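Side-chain contacts in dally-like, isoform A (Drosophila melanogaster, PDB 6XTZ), which binds Wnt and Hedgehog family proteins, probably as a cell-surface proteoglycan, and shields the lipid of Wnt to enable signalling at a distance: residues T14-A19 with G241-P246; K70-R75 with S461-S466; N253-C258 with S466-E471. The protein carries 5 engineered substitutions. One frame throughout, in Å; residues are numbered along the deposited sequence. Where two conformers were deposited one is given.

From the N terminus, the short helix 14-19 comes first, and contact 1 closes its loop only at 241-246, after 221 mostly helical residues. Inside that span helix 51-110 supplies 70-75, which waits for its partner until 461-466, so contacts 1 and 2 cross. Helix 248-258 follows the close of contact 1 and opens contact 3, which ends at 466-471; it is thus in series with contact 1 but crosses contact 2. Contacts 2 and 3 share Ser466 and touch where Pro464 packs on Ile255. Together they hold helix 459-467, which lies beyond the unmodelled residues 324-437 and helix 441-455, against two earlier helices, while contact 1 joins helix 14-19 to the loop between helices 236-239 and 248-258.

Contact 1 of 3, residues T14-A19 with G241-P246; sequences THIFQA and GYTEKP
Ile16 and Thr243 make most of this contact, which is van der Waals packing with no hydrogen bond across it. The terminal methyl of the isoleucine, CD1, reaches both the backbone and the side chain of the threonine: it lies 3.9 Å from Thr243 CA and equally close to Thr243 CG2. The two side chains cross at about a right angle. Ile16 has CG1 beside its backbone N (chi1 -61°) and runs extended from there (chi2 179°), which carries CD1 out from the helix to the loop. Ile16 CD1 is also 4.2 Å from Tyr242 O, a van der Waals approach.

The side-chain hydrogen bond nearby lies within the loop. Thr243 N gives a weak hydrogen bond to Glu244 OE2, 3.3 Å away and strongly bent. Just before it, Gly241 adopts a positive phi of 80° as the C-prime residue of a Schellman motif, which ends helix 236-239 and starts the loop that carries Thr243. Ile16 and Phe17 also rest on Ala238 of that helix.

Here, then, a one-and-a-half-turn N-terminal helix packs at the surface on a helix-ending loop, within the disulfide-rich N-terminal lobe of the glypican fold; Cys49 and Cys239 are joined nearby.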
# COMPACT_ATOMS: atom_id res chain seq x y z
N THR A 14 -38.81 -25.68 -5.12
CA THR A 14 -38.98 -26.06 -3.72
C THR A 14 -37.67 -26.54 -3.10
O THR A 14 -37.45 -26.35 -1.90
CB THR A 14 -40.07 -27.13 -3.58
OG1 THR A 14 -40.15 -27.56 -2.22
CG2 THR A 14 -39.76 -28.33 -4.46
N HIS A 15 -36.80 -27.16 -3.90
CA HIS A 15 -35.51 -27.60 -3.38
C HIS A 15 -34.56 -26.43 -3.16
O HIS A 15 -33.72 -26.48 -2.25
CB HIS A 15 -34.88 -28.62 -4.33
CG HIS A 15 -34.49 -28.05 -5.66
ND1 HIS A 15 -35.41 -27.80 -6.66
CD2 HIS A 15 -33.29 -27.69 -6.16
CE1 HIS A 15 -34.79 -27.30 -7.71
NE2 HIS A 15 -33.50 -27.23 -7.44
N ILE A 16 -34.68 -25.37 -3.97
CA ILE A 16 -33.82 -24.21 -3.81
C ILE A 16 -34.08 -23.53 -2.47
O ILE A 16 -33.14 -23.13 -1.77
CB ILE A 16 -34.01 -23.24 -4.99
CG1 ILE A 16 -33.65 -23.92 -6.31
CG2 ILE A 16 -33.19 -21.98 -4.80
CD1 ILE A 16 -33.84 -23.04 -7.52
N PHE A 17 -35.35 -23.38 -2.10
CA PHE A 17 -35.68 -22.74 -0.83
C PHE A 17 -35.20 -23.58 0.35
O PHE A 17 -34.70 -23.04 1.34
CB PHE A 17 -37.18 -22.49 -0.74
CG PHE A 17 -37.70 -21.54 -1.78
CD1 PHE A 17 -36.98 -20.40 -2.11
CD2 PHE A 17 -38.89 -21.79 -2.44
CE1 PHE A 17 -37.45 -19.52 -3.07
CE2 PHE A 17 -39.36 -20.91 -3.40
CZ PHE A 17 -38.64 -19.78 -3.72
N GLN A 18 -35.35 -24.91 0.26
CA GLN A 18 -34.85 -25.78 1.32
C GLN A 18 -33.33 -25.72 1.42
O GLN A 18 -32.78 -25.84 2.52
CB GLN A 18 -35.32 -27.22 1.09
CG GLN A 18 -36.82 -27.41 1.21
CD GLN A 18 -37.26 -28.84 0.96
OE1 GLN A 18 -36.46 -29.68 0.55
NE2 GLN A 18 -38.53 -29.12 1.21
N ALA A 19 -32.64 -25.55 0.29
CA ALA A 19 -31.20 -25.39 0.32
C ALA A 19 -30.78 -24.07 0.95
O ALA A 19 -29.64 -23.95 1.41
CB ALA A 19 -30.62 -25.51 -1.09
N GLY A 241 -40.35 -18.98 -9.76
CA GLY A 241 -40.28 -20.33 -10.26
C GLY A 241 -39.08 -20.64 -11.12
O GLY A 241 -38.99 -21.75 -11.66
N TYR A 242 -38.15 -19.70 -11.26
CA TYR A 242 -36.96 -19.90 -12.08
C TYR A 242 -35.86 -20.55 -11.26
O TYR A 242 -35.68 -20.25 -10.08
CB TYR A 242 -36.47 -18.56 -12.65
CG TYR A 242 -37.48 -17.86 -13.53
CD1 TYR A 242 -38.31 -18.57 -14.39
CD2 TYR A 242 -37.60 -16.47 -13.51
CE1 TYR A 242 -39.22 -17.92 -15.20
CE2 TYR A 242 -38.51 -15.82 -14.31
CZ TYR A 242 -39.32 -16.55 -15.16
OH TYR A 242 -40.23 -15.90 -15.96
N THR A 243 -35.11 -21.44 -11.91
CA THR A 243 -33.99 -22.13 -11.27
C THR A 243 -32.63 -21.67 -11.77
O THR A 243 -31.61 -22.08 -11.21
CB THR A 243 -34.11 -23.64 -11.46
OG1 THR A 243 -34.05 -23.95 -12.86
CG2 THR A 243 -35.43 -24.15 -10.90
N GLU A 244 -32.59 -20.82 -12.80
CA GLU A 244 -31.32 -20.42 -13.39
C GLU A 244 -30.55 -19.49 -12.46
O GLU A 244 -31.13 -18.76 -11.65
CB GLU A 244 -31.54 -19.74 -14.74
CG GLU A 244 -31.99 -20.67 -15.86
CD GLU A 244 -33.47 -20.99 -15.81
OE1 GLU A 244 -33.93 -21.81 -16.64
OE2 GLU A 244 -34.19 -20.42 -14.96
N LYS A 245 -29.23 -19.51 -12.60
CA LYS A 245 -28.37 -18.61 -11.85
C LYS A 245 -28.47 -17.19 -12.41
O LYS A 245 -28.89 -16.99 -13.55
CB LYS A 245 -26.92 -19.10 -11.92
CG LYS A 245 -26.64 -20.35 -11.10
CD LYS A 245 -26.93 -20.11 -9.62
CE LYS A 245 -26.33 -21.22 -8.76
NZ LYS A 245 -26.86 -22.57 -9.13
N PRO A 246 -28.11 -16.19 -11.61
CA PRO A 246 -28.11 -14.81 -12.12
C PRO A 246 -27.04 -14.62 -13.19
O PRO A 246 -26.02 -15.32 -13.22
CB PRO A 246 -27.80 -13.97 -10.88
CG PRO A 246 -28.05 -14.87 -9.71
CD PRO A 246 -27.76 -16.25 -10.18

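Contact 2 of 3, residues K70-R75 with S461-S466; sequences KDQISR and SNLPHS
Two helical segments face each other here, nearest at Gln72 and Leu463, whose CA atoms are 8.3 Å apart. The 70-75 segment is an uninterrupted piece of the long helix 51-110. Its partner is kinked: the N atoms of Pro464 and His465 have no bond to the preceding turn, and regular bonding returns with Ser466 N to Asn462 O at 2.7 Å.

Between the two segments the contact is aliphatic. Leu463 CD2 sits 4.0 Å from Gln72 CB and only slightly farther from Gln72 CG, the two side chains sliding past each other in opposite directions. Gln72 leaves the helix with CG beside its backbone N (chi1 -68°), and the chain bends at chi2, turning the amide off the line of the CB-CG stem that Leu463 CD2 meets. The other methyl, Leu463 CD1, approaches Ile73 CD1 at 4.5 Å. Beyond the stem, Gln72 CD comes within 4.4 Å of Ser466 OG, but that hydroxyl has its hydrogen-bonding partner in His68 NE2, one turn back from Gln72. Away from the interface, Lys70 O receives both Ser74 N and Ser74 OG, from opposite faces of its plane.

Among the neighbouring helices, Gln72 and Ile73 also lean on Phe459 of the kinked helix 459-467, while Pro464 turns to helix 248-258, so that helix 459-467 packs on helix 51-110 through Leu463 and on helix 248-258 through Pro464, two different sides.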
# COMPACT_ATOMS: atom_id res chain seq x y z
N LYS A 70 -14.97 -9.53 3.98
CA LYS A 70 -14.18 -9.48 5.20
C LYS A 70 -12.99 -10.43 5.13
O LYS A 70 -11.88 -10.09 5.55
CB LYS A 70 -15.05 -9.80 6.41
CG LYS A 70 -14.30 -9.82 7.74
CD LYS A 70 -15.22 -10.18 8.89
CE LYS A 70 -14.47 -10.21 10.21
NZ LYS A 70 -13.90 -8.88 10.56
N ASP A 71 -13.21 -11.64 4.60
CA ASP A 71 -12.12 -12.61 4.49
C ASP A 71 -11.08 -12.15 3.47
O ASP A 71 -9.88 -12.31 3.70
CB ASP A 71 -12.68 -13.98 4.11
CG ASP A 71 -11.59 -15.02 3.94
OD1 ASP A 71 -10.94 -15.37 4.95
OD2 ASP A 71 -11.39 -15.49 2.80
N GLN A 72 -11.52 -11.58 2.35
CA GLN A 72 -10.59 -11.12 1.33
C GLN A 72 -9.77 -9.93 1.82
O GLN A 72 -8.55 -9.88 1.61
CB GLN A 72 -11.35 -10.76 0.05
CG GLN A 72 -11.96 -11.95 -0.66
CD GLN A 72 -10.92 -12.85 -1.30
OE1 GLN A 72 -9.94 -12.36 -1.86
NE2 GLN A 72 -11.13 -14.15 -1.22
N ILE A 73 -10.43 -8.96 2.47
CA ILE A 73 -9.74 -7.74 2.86
C ILE A 73 -8.78 -8.00 4.01
O ILE A 73 -7.63 -7.55 3.99
CB ILE A 73 -10.77 -6.65 3.22
CG1 ILE A 73 -11.56 -6.23 1.98
CG2 ILE A 73 -10.08 -5.45 3.84
CD1 ILE A 73 -12.72 -5.30 2.28
N SER A 74 -9.23 -8.74 5.03
CA SER A 74 -8.38 -8.97 6.20
C SER A 74 -7.17 -9.83 5.85
O SER A 74 -6.10 -9.66 6.45
CB SER A 74 -9.18 -9.62 7.32
OG SER A 74 -9.59 -10.93 6.97
N ARG A 75 -7.32 -10.76 4.90
CA ARG A 75 -6.19 -11.59 4.50
C ARG A 75 -5.15 -10.79 3.72
O ARG A 75 -3.94 -10.97 3.92
CB ARG A 75 -6.68 -12.79 3.69
CG ARG A 75 -5.61 -13.80 3.34
CD ARG A 75 -6.19 -15.21 3.35
NE ARG A 75 -7.58 -15.23 2.91
CZ ARG A 75 -7.97 -15.36 1.65
NH1 ARG A 75 -7.06 -15.50 0.69
NH2 ARG A 75 -9.26 -15.37 1.34
N SER A 461 -11.28 -3.56 -7.44
CA SER A 461 -12.17 -3.69 -8.58
C SER A 461 -12.47 -5.14 -8.91
O SER A 461 -13.44 -5.41 -9.63
CB SER A 461 -11.57 -2.99 -9.81
OG SER A 461 -10.32 -3.54 -10.16
N ASN A 462 -11.67 -6.08 -8.41
CA ASN A 462 -11.89 -7.50 -8.64
C ASN A 462 -12.83 -8.12 -7.61
O ASN A 462 -13.28 -9.26 -7.82
CB ASN A 462 -10.55 -8.25 -8.63
CG ASN A 462 -10.68 -9.68 -9.11
OD1 ASN A 462 -10.76 -9.94 -10.31
ND2 ASN A 462 -10.68 -10.62 -8.17
N LEU A 463 -13.12 -7.42 -6.51
CA LEU A 463 -14.04 -7.97 -5.51
C LEU A 463 -15.40 -8.35 -6.09
O LEU A 463 -15.85 -9.48 -5.84
CB LEU A 463 -14.18 -6.98 -4.34
CG LEU A 463 -13.21 -7.16 -3.18
CD1 LEU A 463 -13.42 -6.07 -2.14
CD2 LEU A 463 -13.38 -8.54 -2.56
N PRO A 464 -16.09 -7.49 -6.86
CA PRO A 464 -17.37 -7.94 -7.44
C PRO A 464 -17.22 -9.16 -8.33
O PRO A 464 -18.09 -10.05 -8.29
CB PRO A 464 -17.84 -6.71 -8.23
CG PRO A 464 -16.62 -5.88 -8.44
CD PRO A 464 -15.80 -6.09 -7.21
N HIS A 465 -16.15 -9.25 -9.11
CA HIS A 465 -15.92 -10.45 -9.90
C HIS A 465 -15.59 -11.64 -9.01
O HIS A 465 -15.92 -12.78 -9.36
CB HIS A 465 -14.80 -10.21 -10.91
CG HIS A 465 -15.08 -9.08 -11.85
ND1 HIS A 465 -15.67 -9.26 -13.08
CD2 HIS A 465 -14.86 -7.75 -11.73
CE1 HIS A 465 -15.80 -8.09 -13.68
NE2 HIS A 465 -15.31 -7.15 -12.88
N SER A 466 -14.94 -11.40 -7.87
CA SER A 466 -14.63 -12.50 -6.95
C SER A 466 -15.89 -12.98 -6.23
O SER A 466 -16.06 -14.18 -6.01
CB SER A 466 -13.57 -12.06 -5.95
OG SER A 466 -13.34 -13.05 -4.97

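Contact 3 of 3, residues N253-C258 with S466-E471; sequences NVIKGC and SVCSNE
Ile255 overlaps Val467 with both of its branches. Its CD1 lies 3.9 Å from Val467 CG1, while its CG2 methyl rests 4.1 Å from Val467 CG2 and just as near Val467 CB, so the valine is met along its forked end and not at a single point. The bend at chi2 of Ile255 (-64°) places CD1 by the first of these methyls. The middle of the same side chain serves the next residue: Ile255 CG1 is 3.8 Å from Cys468 SG, a plain apolar contact.

That sulfur belongs to a disulfide with Cys251, one helical turn before Ile255. A covalent link and an apolar patch therefore tie the same face of helix 248-258 to the end of helix 459-467, where Cys468 is the first residue to leave helical geometry. Ile255 also touches Leu230 of helix 224-234, and Val467 reaches Leu65 and His68 of helix 51-110. All three contacting residues are buried.

Cys258, near the helix end, is bonded to Cys226. Several helices gathered around a small aliphatic core and stitched by disulfides are characteristic of the cysteine-rich N-terminal lobe of glypicans.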
# COMPACT_ATOMS: atom_id res chain seq x y z
N ASN A 253 -22.68 -5.91 -11.57
CA ASN A 253 -23.22 -4.57 -11.38
C ASN A 253 -23.83 -4.39 -10.00
O ASN A 253 -23.75 -3.30 -9.42
CB ASN A 253 -24.25 -4.26 -12.46
CG ASN A 253 -23.62 -3.95 -13.80
OD1 ASN A 253 -22.51 -3.43 -13.87
ND2 ASN A 253 -24.33 -4.26 -14.88
N VAL A 254 -24.44 -5.44 -9.45
CA VAL A 254 -25.05 -5.33 -8.13
C VAL A 254 -23.98 -5.23 -7.06
O VAL A 254 -24.04 -4.36 -6.17
CB VAL A 254 -26.00 -6.52 -7.88
CG1 VAL A 254 -26.52 -6.49 -6.45
CG2 VAL A 254 -27.15 -6.49 -8.86
N ILE A 255 -22.97 -6.10 -7.11
CA ILE A 255 -21.91 -6.06 -6.11
C ILE A 255 -21.12 -4.76 -6.22
O ILE A 255 -20.71 -4.18 -5.21
CB ILE A 255 -20.99 -7.29 -6.25
CG1 ILE A 255 -21.82 -8.57 -6.31
CG2 ILE A 255 -20.03 -7.35 -5.07
CD1 ILE A 255 -22.60 -8.86 -5.06
N LYS A 256 -20.91 -4.27 -7.45
CA LYS A 256 -20.24 -2.98 -7.62
C LYS A 256 -21.01 -1.86 -6.93
O LYS A 256 -20.40 -0.96 -6.35
CB LYS A 256 -20.07 -2.66 -9.11
CG LYS A 256 -18.86 -3.33 -9.76
CD LYS A 256 -18.56 -2.70 -11.11
CE LYS A 256 -17.22 -3.16 -11.65
NZ LYS A 256 -16.83 -2.41 -12.87
N GLY A 257 -22.34 -1.92 -6.97
CA GLY A 257 -23.12 -0.91 -6.28
C GLY A 257 -23.09 -1.08 -4.78
O GLY A 257 -22.99 -0.09 -4.04
N CYS A 258 -23.18 -2.32 -4.30
CA CYS A 258 -23.04 -2.58 -2.87
C CYS A 258 -21.70 -2.08 -2.35
O CYS A 258 -21.62 -1.55 -1.24
CB CYS A 258 -23.20 -4.08 -2.59
SG CYS A 258 -24.91 -4.67 -2.58
N SER A 466 -14.94 -11.40 -7.87
CA SER A 466 -14.63 -12.50 -6.95
C SER A 466 -15.89 -12.98 -6.23
O SER A 466 -16.06 -14.18 -6.01
CB SER A 466 -13.57 -12.06 -5.95
OG SER A 466 -13.34 -13.05 -4.97
N VAL A 467 -16.77 -12.05 -5.85
CA VAL A 467 -17.99 -12.43 -5.15
C VAL A 467 -18.91 -13.25 -6.06
O VAL A 467 -19.53 -14.22 -5.63
CB VAL A 467 -18.70 -11.18 -4.60
CG1 VAL A 467 -20.05 -11.55 -4.00
CG2 VAL A 467 -17.83 -10.48 -3.57
N CYS A 468 -18.98 -12.88 -7.34
CA CYS A 468 -19.88 -13.55 -8.28
C CYS A 468 -19.33 -14.87 -8.81
O CYS A 468 -19.90 -15.42 -9.75
CB CYS A 468 -20.19 -12.62 -9.46
SG CYS A 468 -21.03 -11.08 -8.99
N SER A 469 -18.25 -15.40 -8.22
CA SER A 469 -17.65 -16.65 -8.67
C SER A 469 -17.60 -17.73 -7.60
O SER A 469 -17.05 -18.80 -7.86
CB SER A 469 -16.23 -16.40 -9.20
OG SER A 469 -16.25 -15.59 -10.37
N ASN A 470 -18.16 -17.48 -6.41
CA ASN A 470 -18.11 -18.46 -5.34
C ASN A 470 -19.28 -19.43 -5.45
O ASN A 470 -20.12 -19.35 -6.35
CB ASN A 470 -18.10 -17.75 -3.98
CG ASN A 470 -19.26 -16.79 -3.80
OD1 ASN A 470 -20.24 -16.83 -4.54
ND2 ASN A 470 -19.16 -15.92 -2.79
N GLU A 471 -19.34 -20.38 -4.51
CA GLU A 471 -20.43 -21.35 -4.51
C GLU A 471 -21.75 -20.72 -4.09
O GLU A 471 -22.82 -21.22 -4.46
CB GLU A 471 -20.09 -22.52 -3.58
CG GLU A 471 -18.74 -23.15 -3.83
CD GLU A 471 -18.39 -24.19 -2.79
OE1 GLU A 471 -19.23 -24.46 -1.90
OE2 GLU A 471 -17.27 -24.73 -2.84